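PDB 1XQI: nucleoside diphosphate kinase from Pyrobaculum aerophilum, which probably transfers the gamma phosphate of ATP to nucleoside diphosphates by a ping-pong mechanism through a phosphohistidine intermediate, with magnesium as cofactor. Local coordinates for residues Y63-E68 / I103-L108; T138-A143 / R165-L170. The protein carries 6 engineered substitutions. One frame throughout, in Å; residues are numbered along the deposited sequence.

Contact 1: Y63-E68 / I103-L108. Engineered in segment 103-108: N107 (natural residue Ser).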
# COMPACT_ATOMS: atom_id res chain seq x y z
N TYR A 63 6.83 18.65 8.10
CA TYR A 63 8.11 19.29 7.79
C TYR A 63 8.55 20.17 8.91
O TYR A 63 7.72 20.80 9.52
CB TYR A 63 8.04 20.08 6.50
CG TYR A 63 8.15 19.14 5.38
CD1 TYR A 63 7.04 18.81 4.63
CD2 TYR A 63 9.34 18.53 5.10
CE1 TYR A 63 7.12 17.92 3.61
CE2 TYR A 63 9.44 17.63 4.06
CZ TYR A 63 8.30 17.33 3.32
OH TYR A 63 8.38 16.43 2.27
N PRO A 64 9.87 20.21 9.19
CA PRO A 64 10.36 21.02 10.33
C PRO A 64 10.00 22.47 10.17
O PRO A 64 9.73 22.94 9.05
CB PRO A 64 11.88 20.88 10.26
CG PRO A 64 12.10 19.55 9.50
CD PRO A 64 10.98 19.53 8.47
N SER A 65 9.97 23.19 11.29
CA SER A 65 9.83 24.62 11.23
C SER A 65 11.02 25.29 11.91
O SER A 65 10.98 26.49 12.23
CB SER A 65 8.50 25.01 11.83
OG SER A 65 7.54 23.98 11.55
N SER A 66 12.09 24.54 12.14
CA SER A 66 13.28 25.12 12.73
C SER A 66 13.88 26.19 11.79
O SER A 66 13.81 26.08 10.56
CB SER A 66 14.30 24.02 13.05
OG SER A 66 15.13 23.78 11.93
N GLU A 67 14.45 27.23 12.37
CA GLU A 67 15.13 28.25 11.55
C GLU A 67 16.23 27.60 10.77
O GLU A 67 16.46 27.92 9.59
CB GLU A 67 15.69 29.40 12.39
CG GLU A 67 16.60 30.35 11.63
CD GLU A 67 17.36 31.32 12.57
OE1 GLU A 67 17.79 30.87 13.69
OE2 GLU A 67 17.52 32.51 12.18
N GLU A 68 16.89 26.64 11.43
CA GLU A 68 18.02 25.92 10.85
C GLU A 68 17.63 25.27 9.52
O GLU A 68 18.24 25.53 8.50
CB GLU A 68 18.51 24.90 11.86
CG GLU A 68 19.67 24.04 11.45
CD GLU A 68 19.83 22.91 12.46
OE1 GLU A 68 20.79 22.95 13.28
OE2 GLU A 68 18.95 22.00 12.46
N ILE A 103 8.82 30.10 2.04
CA ILE A 103 8.17 30.07 0.74
C ILE A 103 8.25 28.66 0.12
O ILE A 103 7.22 28.15 -0.37
CB ILE A 103 8.74 31.16 -0.26
CG1 ILE A 103 8.49 32.57 0.29
CG2 ILE A 103 8.11 31.00 -1.62
CD1 ILE A 103 8.73 33.69 -0.69
N ILE A 104 9.44 28.05 0.16
CA ILE A 104 9.62 26.66 -0.23
C ILE A 104 8.70 25.72 0.57
O ILE A 104 8.04 24.83 -0.01
CB ILE A 104 11.09 26.17 0.03
CG1 ILE A 104 12.10 26.96 -0.83
CG2 ILE A 104 11.20 24.62 -0.16
CD1 ILE A 104 13.52 26.66 -0.46
N LYS A 105 8.64 25.91 1.89
CA LYS A 105 7.76 25.07 2.70
C LYS A 105 6.29 25.16 2.22
O LYS A 105 5.59 24.14 2.17
CB LYS A 105 7.90 25.36 4.21
CG LYS A 105 6.98 24.51 5.09
CD LYS A 105 7.56 24.32 6.47
CE LYS A 105 6.55 23.71 7.39
NZ LYS A 105 7.20 23.40 8.72
N ARG A 106 5.83 26.35 1.85
CA ARG A 106 4.46 26.54 1.33
C ARG A 106 4.25 25.84 0.00
O ARG A 106 3.15 25.34 -0.27
CB ARG A 106 4.11 28.04 1.21
CG ARG A 106 3.65 28.63 2.56
CD ARG A 106 3.66 30.20 2.65
NE ARG A 106 2.84 30.80 1.59
CZ ARG A 106 1.51 30.75 1.55
NH1 ARG A 106 0.82 30.13 2.52
NH2 ARG A 106 0.85 31.31 0.53
N ASN A 107 5.31 25.79 -0.80
CA ASN A 107 5.28 25.11 -2.09
C ASN A 107 5.32 23.59 -1.87
O ASN A 107 4.65 22.85 -2.57
CB ASN A 107 6.47 25.53 -2.95
CG ASN A 107 6.32 26.92 -3.55
OD1 ASN A 107 5.23 27.50 -3.56
ND2 ASN A 107 7.42 27.45 -4.09
N LEU A 108 6.13 23.16 -0.91
CA LEU A 108 6.15 21.78 -0.49
C LEU A 108 4.73 21.35 -0.08
O LEU A 108 4.23 20.29 -0.51
CB LEU A 108 7.13 21.61 0.67
CG LEU A 108 7.74 20.23 0.88
CD1 LEU A 108 7.91 19.47 -0.46
CD2 LEU A 108 9.09 20.35 1.62
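K105 reaches from its helix into the loop that follows helix 56-62 and delivers one ammonium group to three successive residues. Its NZ donates to the carbonyl O of Y63 at 2.8 Å and to the carbonyl O of P64 at 2.6 Å. A weak bond, 2.9 Å from K105 NZ to S65 OG, adds a side-chain acceptor. Both carbonyls are met from the flank, the nitrogen 62° out of each carbonyl plane. The lysine gets there by being long and straight: CG lies anti to the backbone N (chi1 179°) and the chain beyond it is extended. One turn further along the same helix, L108 lays its CD2 methyl over the centre of the Y63 ring, a CH-pi contact 3.6 Å from the centroid, with L108 CG nearest the ring atom CE1. Polar and apolar grips thus hold Y63 at once.

Further out, E60 O of helix 56-62 also accepts from K105 NZ. Four acceptors then surround three N-H groups, and straight bonds cannot serve them all. Beyond the loop, S66 is the N-cap of helix 67-84, its OG accepting from W69 N. Y63 OH hydrogen-bonds a Tris molecule, probably from the crystallisation liquor, and the tyrosine side chain lies beside K23 and H172, the predicted phosphohistidine. The contact joins the two ends of the insert 68-100, which 63-68 enters and 103-108 follows. This helical excursion is closed at its base against helix 97-112, consistent with a place at the wall of the nucleoside diphosphate kinase active site.

Contact 2: T138-A143 / R165-L170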
# COMPACT_ATOMS: atom_id res chain seq x y z
N THR A 138 18.83 14.67 -4.74
CA THR A 138 17.68 15.54 -4.85
C THR A 138 17.14 15.85 -6.28
O THR A 138 15.92 15.82 -6.50
CB THR A 138 17.96 16.79 -3.97
OG1 THR A 138 16.75 17.46 -3.72
CG2 THR A 138 19.01 17.78 -4.60
N SER A 139 18.02 16.13 -7.23
CA SER A 139 17.59 16.38 -8.61
C SER A 139 17.61 15.08 -9.41
O SER A 139 18.67 14.46 -9.54
CB SER A 139 18.47 17.40 -9.33
OG SER A 139 19.05 18.28 -8.38
N PRO A 140 16.43 14.67 -9.94
CA PRO A 140 16.34 13.51 -10.79
C PRO A 140 17.20 13.66 -12.03
O PRO A 140 17.70 12.66 -12.56
CB PRO A 140 14.85 13.47 -11.15
CG PRO A 140 14.18 14.13 -9.98
CD PRO A 140 15.11 15.26 -9.71
N HIS A 141 17.37 14.88 -12.51
CA HIS A 141 18.13 15.03 -13.74
C HIS A 141 19.61 14.64 -13.60
O HIS A 141 20.24 14.19 -14.56
CB HIS A 141 17.91 16.40 -14.40
CG HIS A 141 18.88 17.42 -13.95
ND1 HIS A 141 19.92 17.86 -14.75
CD2 HIS A 141 19.03 18.05 -12.75
CE1 HIS A 141 20.64 18.73 -14.07
NE2 HIS A 141 20.13 18.86 -12.85
N SER A 142 20.16 14.76 -12.40
CA SER A 142 21.54 14.30 -12.18
C SER A 142 21.59 13.09 -11.26
O SER A 142 22.66 12.70 -10.79
CB SER A 142 22.42 15.46 -11.67
OG SER A 142 21.74 16.24 -10.68
N ALA A 143 20.46 12.47 -11.01
CA ALA A 143 20.47 11.24 -10.22
C ALA A 143 20.97 10.10 -11.13
O ALA A 143 20.49 9.96 -12.28
CB ALA A 143 19.10 10.96 -9.69
N ARG A 165 7.71 26.48 -8.14
CA ARG A 165 7.35 25.21 -7.47
C ARG A 165 8.62 24.45 -7.01
O ARG A 165 9.75 24.83 -7.34
CB ARG A 165 6.43 24.33 -8.35
CG ARG A 165 7.02 23.95 -9.68
CD ARG A 165 6.31 22.75 -10.33
NE ARG A 165 6.95 22.38 -11.60
CZ ARG A 165 8.00 21.55 -11.74
NH1 ARG A 165 8.52 20.93 -10.69
NH2 ARG A 165 8.50 21.32 -12.93
N VAL A 166 8.43 23.42 -6.21
CA VAL A 166 9.50 22.53 -5.82
C VAL A 166 9.71 21.48 -6.93
O VAL A 166 8.91 21.32 -7.86
CB VAL A 166 9.16 21.83 -4.46
CG1 VAL A 166 9.24 22.83 -3.27
CG2 VAL A 166 7.75 21.10 -4.51
N VAL A 167 10.84 20.79 -6.82
CA VAL A 167 11.18 19.68 -7.71
C VAL A 167 10.20 18.53 -7.48
O VAL A 167 9.83 18.20 -6.32
CB VAL A 167 12.65 19.25 -7.48
CG1 VAL A 167 13.00 18.04 -8.35
CG2 VAL A 167 13.58 20.43 -7.80
N PHE A 168 9.75 17.94 -8.57
CA PHE A 168 8.87 16.78 -8.50
C PHE A 168 9.78 15.55 -8.41
O PHE A 168 10.01 14.86 -9.40
CB PHE A 168 7.94 16.75 -9.73
CG PHE A 168 6.68 17.60 -9.58
CD1 PHE A 168 5.56 17.37 -10.40
CD2 PHE A 168 6.59 18.59 -8.60
CE1 PHE A 168 4.38 18.12 -10.27
CE2 PHE A 168 5.41 19.36 -8.45
CZ PHE A 168 4.31 19.12 -9.28
N ASN A 169 10.33 15.29 -7.22
CA ASN A 169 11.31 14.22 -7.08
C ASN A 169 10.78 12.92 -6.44
O ASN A 169 11.54 12.17 -5.79
CB ASN A 169 12.51 14.74 -6.34
CG ASN A 169 12.19 15.18 -4.95
OD1 ASN A 169 12.99 15.87 -4.33
ND2 ASN A 169 11.06 14.75 -4.42
N LEU A 170 9.49 12.68 -6.59
CA LEU A 170 8.84 11.36 -6.39
C LEU A 170 8.62 10.98 -4.95
O LEU A 170 7.53 10.53 -4.63
CB LEU A 170 9.57 10.23 -7.12
CG LEU A 170 9.92 10.55 -8.56
CD1 LEU A 170 10.77 9.41 -9.10
CD2 LEU A 170 8.67 10.80 -9.40
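The CD of P140 and the CG1 methyl of V167 meet end on, 3.7 Å apart. This is the apolar centre of the contact, and beside it the proline's CG rests 4.1 Å from N169 CB. The valine's methyl is brought forward by its first torsion, with CG1 anti to the backbone N (chi1 177°) and facing the other loop. The T138 carbonyl closes the close-packed part: its O lies 3.6 Å from N169 CB and also borders V167 CG1. The amide oxygen OD1 of N169 is at a similar distance from T138 O, with no bond between the two oxygens.

Both segments are irregular loops. From family sequence, 138-143, which follows helix 127-135, opens the Kpn loop of nucleoside diphosphate kinases, and 165-170 brings the chain back to strand 171-173, which carries the predicted phosphohistidine H172. The second loop turns sharply through an inverse gamma turn centred on F168, whose CB points away from the other loop while its ring stacks on Y111. That turn presents V167 and N169 toward P140. T138 and N169 are both ATP-binding positions by similarity, and the N169 side chain lies close to those of K23 and R149, consistent with a wall of the nucleotide pocket.

The T138 side is looser. This residue is exposed, and its hydroxyl OG1 stays 4.1 Å from N169 OD1, too far for a hydrogen bond, so the two polar groups only pass each other at an angle.

How the contacts relate
The two contacts follow one another along the chain, contact 1 closing before contact 2 opens, and their centres lie about 17 Å apart. Helix 97-112 joins them: one part of it serves 63-68, while N107, an engineered residue, and the backbone around I104 and L108 receive V166 of 165-170, with N107 CB 3.9 Å from V166 CG1. Neither contact lies on the four-stranded antiparallel sheet itself; both are built from helices and loops beside it, and contact 2 runs directly into its edge strand 171-173. Contact 1 brings Y63, and contact 2 brings N169, to K23, so the two contacts probably line one active-site pocket between them.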